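Side-chain contact in D-alanine--D-alanine ligase (Coxiella burnetii, PDB 3TQT), which joins two D-alanine molecules at the expense of ATP, supplying the D-alanyl-D-alanine dipeptide for peptidoglycan in the bacterial cell wall: residues Phe43-His46 / Val47-Tyr51. Residues are numbered along the deposited sequence; the frame is centred on the assembly and turned at random.
Sequences FIDH and VGRWY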
loop_
_atom_site.group_PDB
_atom_site.type_symbol
_atom_site.label_atom_id
_atom_site.label_comp_id
_atom_site.label_asym_id
_atom_site.label_seq_id
_atom_site.Cartn_x
_atom_site.Cartn_y
_atom_site.Cartn_z
ATOM N N PHE A 43 5.092 0.828 -21.896
ATOM C CA PHE A 43 6.456 1.104 -21.479
ATOM C C PHE A 43 6.513 2.402 -20.694
ATOM O O PHE A 43 6.040 3.430 -21.160
ATOM C CB PHE A 43 7.371 1.200 -22.707
ATOM C CG PHE A 43 8.800 1.521 -22.375
ATOM C CD1 PHE A 43 9.532 0.691 -21.542
ATOM C CD2 PHE A 43 9.414 2.651 -22.904
ATOM C CE1 PHE A 43 10.850 0.972 -21.245
ATOM C CE2 PHE A 43 10.733 2.942 -22.607
ATOM C CZ PHE A 43 11.455 2.100 -21.777
ATOM N N ILE A 44 7.093 2.344 -19.498
ATOM C CA ILE A 44 7.318 3.533 -18.699
ATOM C C ILE A 44 8.800 3.806 -18.759
ATOM O O ILE A 44 9.595 2.975 -18.326
ATOM C CB ILE A 44 6.918 3.299 -17.235
ATOM C CG1 ILE A 44 5.460 2.822 -17.161
ATOM C CG2 ILE A 44 7.166 4.558 -16.401
ATOM C CD1 ILE A 44 4.969 2.547 -15.756
ATOM N N ASP A 45 9.188 4.953 -19.303
ATOM C CA ASP A 45 10.611 5.229 -19.438
ATOM C C ASP A 45 11.217 5.732 -18.134
ATOM O O ASP A 45 10.564 5.743 -17.084
ATOM C CB ASP A 45 10.889 6.199 -20.597
ATOM C CG ASP A 45 10.393 7.609 -20.326
ATOM O OD1 ASP A 45 10.071 7.933 -19.161
ATOM O OD2 ASP A 45 10.345 8.403 -21.292
ATOM N N HIS A 46 12.476 6.144 -18.200
ATOM C CA HIS A 46 13.214 6.490 -16.994
ATOM C C HIS A 46 12.751 7.770 -16.309
ATOM O O HIS A 46 13.014 7.972 -15.119
ATOM C CB HIS A 46 14.719 6.538 -17.279
ATOM C CG HIS A 46 15.341 5.183 -17.414
ATOM N ND1 HIS A 46 15.434 4.301 -16.359
ATOM C CD2 HIS A 46 15.886 4.553 -18.481
ATOM C CE1 HIS A 46 16.019 3.190 -16.767
ATOM N NE2 HIS A 46 16.301 3.316 -18.052
ATOM N N VAL A 47 12.064 8.636 -17.044
ATOM C CA VAL A 47 11.505 9.837 -16.432
ATOM C C VAL A 47 10.015 9.686 -16.147
ATOM O O VAL A 47 9.351 10.646 -15.762
ATOM C CB VAL A 47 11.750 11.102 -17.282
ATOM C CG1 VAL A 47 13.243 11.318 -17.488
ATOM C CG2 VAL A 47 11.030 11.001 -18.612
ATOM N N GLY A 48 9.489 8.483 -16.343
ATOM C CA GLY A 48 8.117 8.199 -15.969
ATOM C C GLY A 48 7.081 8.496 -17.034
ATOM O O GLY A 48 5.895 8.591 -16.735
ATOM N N ARG A 49 7.522 8.654 -18.274
ATOM C CA ARG A 49 6.590 8.815 -19.387
ATOM C C ARG A 49 6.072 7.459 -19.853
ATOM O O ARG A 49 6.825 6.488 -19.907
ATOM C CB ARG A 49 7.262 9.538 -20.551
ATOM C CG ARG A 49 7.470 11.019 -20.299
ATOM C CD ARG A 49 8.252 11.675 -21.431
ATOM N NE ARG A 49 9.640 11.231 -21.433
ATOM C CZ ARG A 49 10.613 11.818 -22.117
ATOM N NH1 ARG A 49 10.353 12.886 -22.863
ATOM N NH2 ARG A 49 11.846 11.338 -22.048
ATOM N N TRP A 50 4.788 7.401 -20.194
ATOM C CA TRP A 50 4.170 6.150 -20.616
ATOM C C TRP A 50 3.976 6.078 -22.117
ATOM O O TRP A 50 3.562 7.046 -22.756
ATOM C CB TRP A 50 2.797 5.974 -19.964
ATOM C CG TRP A 50 2.822 5.706 -18.506
ATOM C CD1 TRP A 50 3.664 6.240 -17.584
ATOM C CD2 TRP A 50 1.946 4.820 -17.791
ATOM N NE1 TRP A 50 3.363 5.752 -16.333
ATOM C CE2 TRP A 50 2.318 4.877 -16.435
ATOM C CE3 TRP A 50 0.887 3.991 -18.172
ATOM C CZ2 TRP A 50 1.668 4.122 -15.448
ATOM C CZ3 TRP A 50 0.239 3.248 -17.196
ATOM C CH2 TRP A 50 0.634 3.317 -15.849
ATOM N N TYR A 51 4.243 4.901 -22.667
ATOM C CA TYR A 51 4.073 4.665 -24.083
ATOM C C TYR A 51 3.343 3.350 -24.260
ATOM O O TYR A 51 3.523 2.422 -23.482
ATOM C CB TYR A 51 5.418 4.604 -24.791
ATOM C CG TYR A 51 6.292 5.832 -24.609
ATOM C CD1 TYR A 51 6.235 6.888 -25.509
ATOM C CD2 TYR A 51 7.178 5.928 -23.543
ATOM C CE1 TYR A 51 7.029 8.004 -25.357
ATOM C CE2 TYR A 51 7.989 7.046 -23.388
ATOM C CZ TYR A 51 7.907 8.077 -24.299
ATOM O OH TYR A 51 8.691 9.194 -24.149
HETATM O O HOH W 1 11.442 7.964 -23.520
#
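Ile44 lies against Trp50 on one face of a beta hairpin whose strands, 37-44 and 50-53, are neighbours in the mixed sheet of the N-terminal domain. This is the tight part. CG1 of Ile44 stands over the five-membered ring of Trp50, 3.8 Å from its centroid, in a CH-pi contact, and CD1 of Ile44 reaches on over the same face to within 3.6 Å of CE2 of Trp50. Leu116 and Leu119 of helix 115-122 also pack on Trp50, and Phe80 of the second subunit stacks on its indole. On the other face of the hairpin Phe43 and Tyr51 run side by side more loosely, with 4.0 Å between their CD2 atoms, while Val68 of helix 64-70 touches both side chains. Their backbones form a hydrogen-bonded antiparallel pair.

The solvent side is the type I turn from Asp45 to Gly48, where His46 and Val47 are exposed, as is Arg49 just after it. A backbone bond from Gly48 N to Asp45 O closes the turn, and the Asp45 carboxylate adds to it. With chi1 at 69°, CG of Asp45 sits between its own N and carbonyl carbon, which brings OD1 to the backbone N-H groups of Val47 and Arg49. OD1 accepts from Arg49 N at 2.8 Å and, less straight, from Val47 N, from opposite faces of the carboxylate plane. OD2 turns its syn lone pair to Arg49 NE in a 2.9 Å salt bridge, and one water links OD2 to Tyr51 OH, 3.1 Å from that hydroxyl.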